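Local coordinates for protein putative chitobiase (Bacteroides thetaiotaomicron, PDB 3HNM) that is of unknown function but, as a putative chitobiase fragment with an F5/8 type C domain, may bind carbohydrate, and holds a magnesium ion, at residues V6-D11 with L77-F82; G50-C55 with A89-A94; C55-K60 with G152-L157; F69-E74 with R137-V142. One frame throughout, in Å; residues are numbered along the deposited sequence.

The four contacts span a beta sandwich of the F5/8 type C family, with contacts 1 and 4 toward one end and contacts 2 and 3 toward the other. Contacts 2 and 3 share Cys55, and their centres are about 10 Å apart. Contacts 1 and 4, with centres about 16 Å apart, meet through the core, where Phe80 and Phe82 pack on Phe141. Leu157 of contact 3 reaches the same core, touching Phe82 and Phe141, although the centres of contacts 1 and 3 are about 29 Å apart. Magnesium is bound by Ser43, Asp46, Asn48, Thr51 and Gly158; contact 2 supplies Thr51, and the side chain of Phe69 in contact 4 is about 9 Å from the metal.

Contact 1. Residues V6-D11 with L77-F82; sequences VKFQPD and LFRFGF
With CG trans to its carbonyl carbon (chi1 -66°) and a bend at chi3, Arg79 sends its guanidinium out from strand 79-82 to the loop 6-11, while Phe8, its CG opposite the backbone N (chi1 -171°), swings its ring toward Phe78. The arginine meets the loop mainly with the rim of its flat end. NH1 lies 3.5 Å from Pro10 CD and NH2 lies 3.4 Å from Phe8 CB, both carbons being near the guanidinium plane. Arg79 NH2 also comes within 3.4 Å of Gln9 N, but two donors face each other there and no bond results. Alongside, Phe78 CE2 approaches the edge of the Phe8 ring, 4.4 Å from Phe8 CE1, and Pro10 CB lies over a face of that same ring. The loop thus rests on the outer side of the four-stranded sheet of an F5/8 type C sandwich. The charge of Arg79 is answered within this sheet: NE forms a salt bridge with Asp130, and the side chain makes a cation-pi contact with Trp163, on which Pro10 also leans. A leucine in place of Arg79 would probably leave Asp130 without its ionic mate and Pro10 without the flat rim it packs on. Carbon against the edge of a cation already paired with its own sheet implies that van der Waals contact, rather than directed bonding, joins these two segments.

Contact 2. Residues G50-C55 with A89-A94; sequences GTQWLC and AAHVWA
Leu54 sets its two methyls over one face of the His91 imidazole, and Gln52 brings its amide end to the edge of the same ring. The leucine crosses the histidine at about a right angle. CD1 stands almost above the ring centre in a CH-pi contact, 3.7 Å from the centroid and 13° off the normal, while Leu54 CD2 reaches past it to His91 CE1 at 3.5 Å. Gln52 also crosses His91 nearly perpendicularly, its amide turned 47° from the ring plane. Its CG sits between the backbone N and the carbonyl carbon (chi1 77°), and the extended chain beyond carries the amide to the methyl of Ala89 and the backbone of Ala90 and His91. Strand 53-54 is an outermost strand of the four-stranded sheet in this F5/8 type C sandwich, and the loop 89-94, which follows strand 74-83, folds over the side chains at this border. Just before Gln52, Thr51 belongs to the magnesium site, and the carbonyl of Gln52 accepts from Ser43, another residue of that site. Trp39 meets the His91 ring edge-to-face, and Trp57 packs against it as well. Nearer the metal, Ala89 CB lies 3.9 Å from Gly50 O.

Contact 3. Residues C55-K60 with G152-L157; sequences CRWDVK and GLRVSL
Arg154 crosses over the face of the Trp57 indole at about a right angle, its guanidinium flat on the ring, pinning the loop 55-60 to the approach of strand 156-166 in the F5/8 type C beta sandwich. Its CB starts at the far rim of the six-membered ring, 3.8 Å from Trp57 CH2. The bend at chi2 (-62°) then lays the chain over the ring face instead of leading it off. CG passes over the CH2 and CZ2 side, and Arg154 CD sits above the six-membered ring, 3.4 Å from the Trp57 centroid, as a CH-pi contact. NE comes over the bond between CZ2 and CE2, and it also makes a salt bridge with Asp151. CZ then stands above the five-membered ring, 3.3 Å from the Trp57 centroid: the guanidinium lies flat on the indole, planes 4° apart, in a stacked cation-pi arrangement. NH1 ends the run by donating to the Trp57 carbonyl O at 3.0 Å, nearly straight at 162° and in the carbonyl plane, on a lone pair. On the other face of the guanidinium lies the aliphatic part of Lys60, with CE 3.8 Å from Arg154 NH2. A serine in place of the Trp57 indole removes the surface under the guanidinium, which would probably leave the arginine chain freer to turn. Beside the stack the backbones are joined where Cys55 N donates to Val155 O at 3.2 Å, and in return Val155 N makes a weak hydrogen bond to Cys55 SG at 3.5 Å.

Contact 4. Residues F69-E74 with R137-V142; sequences FDMGKE and RYIRFV
Phe69 and Ile139 form an antiparallel hydrogen-bonded pair: Phe69 N donates to Ile139 O at 2.8 Å and Ile139 N to Phe69 O at 3.0 Å. Asp70 and Tyr138 are the adjoining non-hydrogen-bonded pair, and one step further Met71 N reaches Arg137 O at 3.1 Å. The polar contacts gather on the face of the sheet that carries Asp70 and Tyr138. Asp70, with CG turned to the side of its carbonyl carbon (chi1 -175°), sets OD1 between two donors. One is Gly72 N, 2.7 Å from Asp70 OD1, which closes an Asx turn. The other is Arg137 NE, 2.7 Å from Asp70 OD1, a salt bridge whose hydrogen bond is weak because the angle at the hydrogen is only 119°; carboxylate and guanidinium are turned 60° apart. Gly72 O lies over one face of this guanidinium, while Tyr138 presents the edge of its ring to Asp70 OD2. The apolar contacts lie on the face of Phe69 and Ile139. The rim of the phenyl ring meets Ile139 CG2 through Phe69 CD2 at 4.0 Å, and Phe69 CE2 touches Phe141 CB at 3.8 Å. The selenium of Met71, a selenomethionine, packs on Ile139 CD1 at 3.7 Å. Phe80 and Leu77 of strand 74-83 cover this side from the facing sheet. Arg137 and Tyr138 together face Ser105 as a classic beta bulge, and the whole is the pairing of strands 65-71 and 138-146 inside the five-stranded sheet of an F5/8 type C sandwich.

Contact 1. Residues V6-D11 with L77-F82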
# COMPACT_ATOMS: atom_id res chain seq x y z
N VAL A 6 0.52 -22.96 3.22
CA VAL A 6 -0.56 -23.63 2.48
C VAL A 6 -1.83 -22.78 2.47
O VAL A 6 -1.87 -21.71 3.09
CB VAL A 6 -0.95 -25.05 3.07
CG1 VAL A 6 0.28 -25.95 3.11
CG2 VAL A 6 -1.59 -24.92 4.45
N LYS A 7 -2.86 -23.27 1.79
CA LYS A 7 -4.14 -22.55 1.68
C LYS A 7 -4.86 -22.34 3.02
O LYS A 7 -5.70 -23.15 3.44
CB LYS A 7 -5.06 -23.27 0.69
CG LYS A 7 -5.57 -24.63 1.18
CD LYS A 7 -7.03 -24.57 1.65
CE LYS A 7 -7.98 -24.23 0.47
NZ LYS A 7 -9.44 -24.22 0.80
N PHE A 8 -4.52 -21.24 3.69
CA PHE A 8 -5.10 -20.84 4.97
C PHE A 8 -6.34 -19.97 4.72
O PHE A 8 -7.42 -20.24 5.26
CB PHE A 8 -4.06 -20.06 5.79
CG PHE A 8 -4.49 -19.78 7.21
CD1 PHE A 8 -3.90 -18.75 7.95
CD2 PHE A 8 -5.47 -20.56 7.82
CE1 PHE A 8 -4.29 -18.49 9.27
CE2 PHE A 8 -5.87 -20.32 9.14
CZ PHE A 8 -5.28 -19.28 9.87
N GLN A 9 -6.19 -18.92 3.91
CA GLN A 9 -7.29 -18.01 3.57
C GLN A 9 -8.04 -17.34 4.73
O GLN A 9 -9.27 -17.31 4.73
CB GLN A 9 -8.32 -18.72 2.68
CG GLN A 9 -8.04 -18.69 1.18
CD GLN A 9 -7.19 -19.87 0.71
OE1 GLN A 9 -6.00 -19.97 1.03
NE2 GLN A 9 -7.81 -20.78 -0.06
N PRO A 10 -7.32 -16.81 5.74
CA PRO A 10 -8.05 -16.17 6.84
C PRO A 10 -8.57 -14.83 6.33
O PRO A 10 -8.71 -14.62 5.12
CB PRO A 10 -6.98 -16.02 7.92
CG PRO A 10 -5.75 -15.74 7.12
CD PRO A 10 -5.86 -16.69 5.92
N ASP A 11 -8.85 -13.91 7.25
CA ASP A 11 -9.36 -12.62 6.84
C ASP A 11 -8.46 -11.46 7.27
O ASP A 11 -8.06 -11.38 8.43
CB ASP A 11 -10.77 -12.42 7.39
CG ASP A 11 -11.53 -11.35 6.65
OD1 ASP A 11 -11.83 -11.55 5.45
OD2 ASP A 11 -11.82 -10.30 7.28
N LEU A 77 2.37 -10.65 11.15
CA LEU A 77 2.01 -10.77 9.73
C LEU A 77 2.32 -12.10 9.05
O LEU A 77 3.45 -12.59 9.11
CB LEU A 77 2.67 -9.65 8.90
CG LEU A 77 2.46 -8.18 9.26
CD1 LEU A 77 0.99 -7.91 9.58
CD2 LEU A 77 3.32 -7.84 10.45
N PHE A 78 1.32 -12.67 8.39
CA PHE A 78 1.50 -13.93 7.67
C PHE A 78 1.61 -13.58 6.20
O PHE A 78 2.44 -14.13 5.48
CB PHE A 78 0.30 -14.87 7.84
CG PHE A 78 -0.09 -15.10 9.26
CD1 PHE A 78 0.88 -15.36 10.23
CD2 PHE A 78 -1.43 -15.07 9.63
CE1 PHE A 78 0.52 -15.59 11.56
CE2 PHE A 78 -1.82 -15.29 10.95
CZ PHE A 78 -0.84 -15.55 11.93
N ARG A 79 0.75 -12.67 5.75
CA ARG A 79 0.75 -12.22 4.36
C ARG A 79 0.58 -10.72 4.27
O ARG A 79 0.32 -10.06 5.28
CB ARG A 79 -0.37 -12.89 3.55
CG ARG A 79 -0.22 -14.39 3.37
CD ARG A 79 -1.07 -14.89 2.22
NE ARG A 79 -1.64 -16.21 2.47
CZ ARG A 79 -2.59 -16.45 3.37
NH1 ARG A 79 -3.09 -15.46 4.09
NH2 ARG A 79 -3.04 -17.69 3.54
N PHE A 80 0.74 -10.20 3.06
CA PHE A 80 0.61 -8.78 2.76
C PHE A 80 0.35 -8.65 1.26
O PHE A 80 0.84 -9.45 0.47
CB PHE A 80 1.89 -8.03 3.14
CG PHE A 80 1.91 -6.58 2.72
CD1 PHE A 80 2.19 -6.22 1.41
CD2 PHE A 80 1.61 -5.58 3.64
CE1 PHE A 80 2.16 -4.90 1.01
CE2 PHE A 80 1.58 -4.25 3.25
CZ PHE A 80 1.86 -3.91 1.93
N GLY A 81 -0.42 -7.65 0.88
CA GLY A 81 -0.69 -7.46 -0.53
C GLY A 81 -1.41 -6.15 -0.78
O GLY A 81 -1.68 -5.41 0.16
N PHE A 82 -1.71 -5.86 -2.03
CA PHE A 82 -2.40 -4.63 -2.36
C PHE A 82 -3.34 -4.89 -3.54
O PHE A 82 -3.38 -5.99 -4.07
CB PHE A 82 -1.39 -3.52 -2.71
CG PHE A 82 -0.39 -3.92 -3.77
CD1 PHE A 82 -0.72 -3.80 -5.13
CD2 PHE A 82 0.87 -4.41 -3.43
CE1 PHE A 82 0.20 -4.17 -6.11
CE2 PHE A 82 1.79 -4.78 -4.41
CZ PHE A 82 1.45 -4.66 -5.75

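Contact 2. Residues G50-C55 with A89-A94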
# COMPACT_ATOMS: atom_id res chain seq x y z
N GLY A 50 -12.43 0.86 -4.23
CA GLY A 50 -13.27 1.81 -4.96
C GLY A 50 -12.69 3.22 -4.90
O GLY A 50 -12.85 4.01 -5.83
N THR A 51 -12.03 3.52 -3.78
CA THR A 51 -11.38 4.80 -3.56
C THR A 51 -9.92 4.53 -3.87
O THR A 51 -9.43 3.42 -3.62
CB THR A 51 -11.45 5.21 -2.10
OG1 THR A 51 -10.79 4.22 -1.31
CG2 THR A 51 -12.89 5.32 -1.65
N GLN A 52 -9.20 5.53 -4.37
CA GLN A 52 -7.80 5.35 -4.74
C GLN A 52 -6.85 6.36 -4.11
O GLN A 52 -7.25 7.20 -3.32
CB GLN A 52 -7.64 5.43 -6.26
CG GLN A 52 -7.69 6.86 -6.75
CD GLN A 52 -7.73 6.97 -8.25
OE1 GLN A 52 -7.60 8.06 -8.80
NE2 GLN A 52 -7.92 5.85 -8.92
N TRP A 53 -5.58 6.23 -4.49
CA TRP A 53 -4.50 7.12 -4.06
C TRP A 53 -3.80 7.56 -5.34
O TRP A 53 -3.56 6.75 -6.23
CB TRP A 53 -3.50 6.39 -3.17
CG TRP A 53 -2.15 7.07 -3.12
CD1 TRP A 53 -1.77 8.12 -2.32
CD2 TRP A 53 -1.03 6.80 -3.97
NE1 TRP A 53 -0.49 8.52 -2.62
CE2 TRP A 53 -0.01 7.73 -3.63
CE3 TRP A 53 -0.79 5.86 -4.99
CZ2 TRP A 53 1.24 7.74 -4.28
CZ3 TRP A 53 0.45 5.88 -5.64
CH2 TRP A 53 1.45 6.81 -5.28
N LEU A 54 -3.47 8.85 -5.43
CA LEU A 54 -2.80 9.35 -6.61
C LEU A 54 -1.45 9.96 -6.25
O LEU A 54 -1.32 10.66 -5.25
CB LEU A 54 -3.68 10.38 -7.31
CG LEU A 54 -3.39 10.57 -8.79
CD1 LEU A 54 -3.63 9.24 -9.51
CD2 LEU A 54 -4.27 11.67 -9.38
N CYS A 55 -0.44 9.66 -7.06
CA CYS A 55 0.91 10.18 -6.85
C CYS A 55 0.89 11.69 -7.13
O CYS A 55 -0.14 12.23 -7.49
CB CYS A 55 1.86 9.52 -7.83
SG CYS A 55 1.32 9.76 -9.51
N ALA A 89 -12.96 4.36 -9.61
CA ALA A 89 -11.70 5.04 -9.34
C ALA A 89 -11.36 5.85 -10.58
O ALA A 89 -11.39 5.34 -11.70
CB ALA A 89 -10.61 4.03 -9.05
N ALA A 90 -11.03 7.12 -10.38
CA ALA A 90 -10.72 7.99 -11.51
C ALA A 90 -9.42 7.65 -12.25
O ALA A 90 -9.14 8.23 -13.30
CB ALA A 90 -10.69 9.44 -11.05
N HIS A 91 -8.63 6.72 -11.72
CA HIS A 91 -7.37 6.38 -12.36
C HIS A 91 -7.00 4.90 -12.33
O HIS A 91 -6.01 4.52 -11.70
CB HIS A 91 -6.22 7.16 -11.72
CG HIS A 91 -6.30 8.65 -11.92
ND1 HIS A 91 -7.11 9.46 -11.16
CD2 HIS A 91 -5.61 9.47 -12.74
CE1 HIS A 91 -6.91 10.72 -11.50
NE2 HIS A 91 -6.00 10.76 -12.45
N VAL A 92 -7.78 4.06 -13.01
CA VAL A 92 -7.48 2.63 -13.05
C VAL A 92 -6.31 2.40 -14.01
O VAL A 92 -5.57 1.42 -13.86
CB VAL A 92 -8.70 1.80 -13.51
CG1 VAL A 92 -9.80 1.89 -12.48
CG2 VAL A 92 -9.20 2.28 -14.85
N TRP A 93 -6.15 3.29 -14.98
CA TRP A 93 -5.05 3.16 -15.94
C TRP A 93 -3.73 3.56 -15.26
O TRP A 93 -2.64 3.23 -15.74
CB TRP A 93 -5.28 4.03 -17.20
CG TRP A 93 -5.37 5.52 -16.94
CD1 TRP A 93 -6.48 6.22 -16.60
CD2 TRP A 93 -4.27 6.44 -16.81
NE1 TRP A 93 -6.16 7.51 -16.24
CE2 TRP A 93 -4.80 7.67 -16.37
CE3 TRP A 93 -2.89 6.34 -17.02
CZ2 TRP A 93 -4.01 8.79 -16.13
CZ3 TRP A 93 -2.10 7.46 -16.77
CH2 TRP A 93 -2.67 8.66 -16.33
N ALA A 94 -3.84 4.25 -14.12
CA ALA A 94 -2.65 4.71 -13.40
C ALA A 94 -2.01 3.65 -12.50
O ALA A 94 -0.84 3.79 -12.14
CB ALA A 94 -3.01 5.93 -12.58

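Contact 3. Residues C55-K60 with G152-L157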
# COMPACT_ATOMS: atom_id res chain seq x y z
N CYS A 55 -0.44 9.66 -7.06
CA CYS A 55 0.91 10.18 -6.85
C CYS A 55 0.89 11.69 -7.13
O CYS A 55 -0.14 12.23 -7.49
CB CYS A 55 1.86 9.52 -7.83
SG CYS A 55 1.32 9.76 -9.51
N ARG A 56 2.03 12.36 -6.98
CA ARG A 56 2.09 13.79 -7.25
C ARG A 56 1.89 13.91 -8.75
O ARG A 56 2.57 13.24 -9.53
CB ARG A 56 3.44 14.37 -6.87
CG ARG A 56 3.30 15.70 -6.19
CD ARG A 56 4.59 16.47 -6.23
NE ARG A 56 4.34 17.87 -5.93
CZ ARG A 56 5.19 18.85 -6.18
NH1 ARG A 56 6.36 18.58 -6.75
NH2 ARG A 56 4.87 20.10 -5.88
N TRP A 57 0.96 14.76 -9.17
CA TRP A 57 0.66 14.87 -10.58
C TRP A 57 1.19 16.11 -11.28
O TRP A 57 1.50 16.07 -12.48
CB TRP A 57 -0.85 14.75 -10.77
CG TRP A 57 -1.25 14.18 -12.09
CD1 TRP A 57 -1.40 14.86 -13.26
CD2 TRP A 57 -1.52 12.80 -12.39
NE1 TRP A 57 -1.75 14.00 -14.27
CE2 TRP A 57 -1.83 12.73 -13.77
CE3 TRP A 57 -1.52 11.63 -11.63
CZ2 TRP A 57 -2.15 11.52 -14.40
CZ3 TRP A 57 -1.84 10.42 -12.27
CH2 TRP A 57 -2.15 10.38 -13.64
N ASP A 58 1.31 17.20 -10.54
CA ASP A 58 1.78 18.45 -11.14
C ASP A 58 3.27 18.35 -11.46
O ASP A 58 3.78 19.06 -12.33
CB ASP A 58 1.52 19.64 -10.21
CG ASP A 58 0.04 19.83 -9.88
OD1 ASP A 58 -0.83 19.42 -10.69
OD2 ASP A 58 -0.26 20.42 -8.81
N VAL A 59 3.96 17.47 -10.75
CA VAL A 59 5.38 17.28 -10.97
C VAL A 59 5.68 15.81 -10.84
O VAL A 59 5.61 15.26 -9.74
CB VAL A 59 6.21 18.03 -9.92
CG1 VAL A 59 7.68 17.94 -10.27
CG2 VAL A 59 5.77 19.47 -9.83
N LYS A 60 6.01 15.15 -11.94
CA LYS A 60 6.30 13.73 -11.87
C LYS A 60 7.54 13.48 -11.01
O LYS A 60 8.65 13.79 -11.43
CB LYS A 60 6.53 13.17 -13.28
CG LYS A 60 5.38 13.38 -14.26
CD LYS A 60 5.77 12.78 -15.61
CE LYS A 60 4.78 13.08 -16.71
NZ LYS A 60 5.45 13.01 -18.06
N GLY A 152 3.73 8.89 -19.63
CA GLY A 152 4.90 8.66 -18.81
C GLY A 152 4.58 8.06 -17.46
O GLY A 152 3.50 7.52 -17.24
N LEU A 153 5.55 8.16 -16.55
CA LEU A 153 5.44 7.64 -15.18
C LEU A 153 4.29 8.22 -14.36
O LEU A 153 4.41 9.30 -13.76
CB LEU A 153 6.76 7.89 -14.43
CG LEU A 153 6.87 7.54 -12.95
CD1 LEU A 153 7.46 6.16 -12.83
CD2 LEU A 153 7.76 8.54 -12.24
N ARG A 154 3.17 7.51 -14.33
CA ARG A 154 2.00 7.91 -13.54
C ARG A 154 1.70 6.71 -12.67
O ARG A 154 2.05 5.59 -13.03
CB ARG A 154 0.80 8.18 -14.45
CG ARG A 154 0.93 9.40 -15.31
CD ARG A 154 1.05 10.63 -14.45
NE ARG A 154 1.07 11.86 -15.24
CZ ARG A 154 1.30 13.06 -14.71
NH1 ARG A 154 1.52 13.17 -13.40
NH2 ARG A 154 1.31 14.13 -15.47
N VAL A 155 1.09 6.91 -11.52
CA VAL A 155 0.78 5.76 -10.69
C VAL A 155 -0.27 6.04 -9.62
O VAL A 155 -0.22 7.07 -8.95
CB VAL A 155 2.11 5.12 -10.09
CG1 VAL A 155 3.16 6.19 -9.91
CG2 VAL A 155 1.84 4.42 -8.77
N SER A 156 -1.25 5.15 -9.55
CA SER A 156 -2.31 5.25 -8.56
C SER A 156 -2.49 3.87 -7.92
O SER A 156 -2.32 2.85 -8.59
CB SER A 156 -3.61 5.74 -9.18
OG SER A 156 -4.07 4.89 -10.20
N LEU A 157 -2.81 3.86 -6.63
CA LEU A 157 -2.99 2.63 -5.87
C LEU A 157 -4.39 2.49 -5.30
O LEU A 157 -4.96 3.44 -4.77
CB LEU A 157 -2.00 2.59 -4.71
CG LEU A 157 -1.82 1.20 -4.13
CD1 LEU A 157 -1.22 0.30 -5.21
CD2 LEU A 157 -0.91 1.26 -2.91

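Contact 4. Residues F69-E74 with R137-V142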
# COMPACT_ATOMS: atom_id res chain seq x y z
N PHE A 69 2.40 2.46 7.27
CA PHE A 69 1.11 2.27 7.92
C PHE A 69 1.23 1.94 9.39
O PHE A 69 2.04 1.10 9.76
CB PHE A 69 0.38 1.14 7.22
CG PHE A 69 0.30 1.32 5.74
CD1 PHE A 69 -0.53 2.29 5.20
CD2 PHE A 69 1.07 0.53 4.89
CE1 PHE A 69 -0.60 2.46 3.83
CE2 PHE A 69 1.00 0.70 3.51
CZ PHE A 69 0.17 1.66 2.98
N ASP A 70 0.43 2.58 10.22
CA ASP A 70 0.46 2.29 11.65
C ASP A 70 -0.79 1.48 12.03
O ASP A 70 -1.86 2.05 12.22
CB ASP A 70 0.49 3.59 12.47
CG ASP A 70 0.64 3.32 13.95
OD1 ASP A 70 0.29 2.18 14.36
OD2 ASP A 70 1.08 4.22 14.70
N MSE A 71 -0.64 0.17 12.16
CA MSE A 71 -1.77 -0.70 12.48
C MSE A 71 -2.37 -0.50 13.87
O MSE A 71 -3.36 -1.15 14.21
CB MSE A 71 -1.37 -2.16 12.31
CG MSE A 71 -1.18 -2.57 10.87
SE MSE A 71 -0.42 -4.36 10.70
CE MSE A 71 -2.06 -5.41 10.90
N GLY A 72 -1.78 0.40 14.65
CA GLY A 72 -2.28 0.69 15.98
C GLY A 72 -1.69 -0.19 17.06
O GLY A 72 -1.07 0.30 18.01
N LYS A 73 -1.89 -1.49 16.92
CA LYS A 73 -1.37 -2.44 17.90
C LYS A 73 -0.36 -3.38 17.24
O LYS A 73 0.01 -3.16 16.09
CB LYS A 73 -2.54 -3.22 18.52
CG LYS A 73 -3.82 -3.21 17.69
CD LYS A 73 -4.92 -3.95 18.45
CE LYS A 73 -6.32 -3.60 17.95
NZ LYS A 73 -6.68 -2.16 18.14
N GLU A 74 0.09 -4.40 17.96
CA GLU A 74 1.07 -5.35 17.43
C GLU A 74 0.39 -6.55 16.80
O GLU A 74 -0.67 -6.97 17.23
CB GLU A 74 1.98 -5.82 18.54
CG GLU A 74 2.53 -4.68 19.35
CD GLU A 74 4.03 -4.54 19.20
OE1 GLU A 74 4.74 -5.49 19.61
OE2 GLU A 74 4.49 -3.50 18.67
N ARG A 137 4.12 -3.77 14.14
CA ARG A 137 3.15 -2.74 14.50
C ARG A 137 3.02 -1.83 13.29
O ARG A 137 1.91 -1.44 12.91
CB ARG A 137 3.66 -1.93 15.69
CG ARG A 137 3.05 -0.54 15.80
CD ARG A 137 1.67 -0.57 16.42
NE ARG A 137 1.09 0.76 16.57
CZ ARG A 137 1.60 1.74 17.32
NH1 ARG A 137 2.73 1.55 17.99
NH2 ARG A 137 0.98 2.91 17.39
N TYR A 138 4.16 -1.49 12.70
CA TYR A 138 4.22 -0.61 11.53
C TYR A 138 4.63 -1.36 10.27
O TYR A 138 5.44 -2.28 10.32
CB TYR A 138 5.23 0.49 11.79
CG TYR A 138 4.98 1.21 13.08
CD1 TYR A 138 4.08 2.28 13.14
CD2 TYR A 138 5.64 0.85 14.24
CE1 TYR A 138 3.86 2.96 14.32
CE2 TYR A 138 5.43 1.52 15.43
CZ TYR A 138 4.55 2.58 15.47
OH TYR A 138 4.37 3.26 16.64
N ILE A 139 4.08 -0.96 9.13
CA ILE A 139 4.40 -1.59 7.87
C ILE A 139 4.95 -0.52 6.95
O ILE A 139 4.60 0.66 7.07
CB ILE A 139 3.17 -2.19 7.20
CG1 ILE A 139 2.69 -3.40 7.99
CG2 ILE A 139 3.50 -2.54 5.74
CD1 ILE A 139 1.36 -4.00 7.50
N ARG A 140 5.82 -0.91 6.03
CA ARG A 140 6.39 0.05 5.12
C ARG A 140 6.34 -0.52 3.71
O ARG A 140 7.06 -1.44 3.39
CB ARG A 140 7.82 0.38 5.52
CG ARG A 140 8.43 1.44 4.66
CD ARG A 140 9.19 2.41 5.49
NE ARG A 140 10.57 1.99 5.68
CZ ARG A 140 11.39 2.53 6.57
NH1 ARG A 140 10.98 3.51 7.37
NH2 ARG A 140 12.63 2.09 6.66
N PHE A 141 5.45 0.03 2.90
CA PHE A 141 5.28 -0.42 1.53
C PHE A 141 6.14 0.49 0.65
O PHE A 141 6.28 1.68 0.94
CB PHE A 141 3.79 -0.35 1.18
CG PHE A 141 3.46 -0.90 -0.15
CD1 PHE A 141 3.85 -2.19 -0.50
CD2 PHE A 141 2.82 -0.12 -1.09
CE1 PHE A 141 3.61 -2.67 -1.79
CE2 PHE A 141 2.57 -0.58 -2.37
CZ PHE A 141 2.97 -1.86 -2.72
N VAL A 142 6.75 -0.06 -0.40
CA VAL A 142 7.62 0.74 -1.26
C VAL A 142 7.50 0.35 -2.74
O VAL A 142 7.69 -0.81 -3.08
CB VAL A 142 9.12 0.60 -0.82
CG1 VAL A 142 10.01 1.37 -1.78
CG2 VAL A 142 9.31 1.12 0.61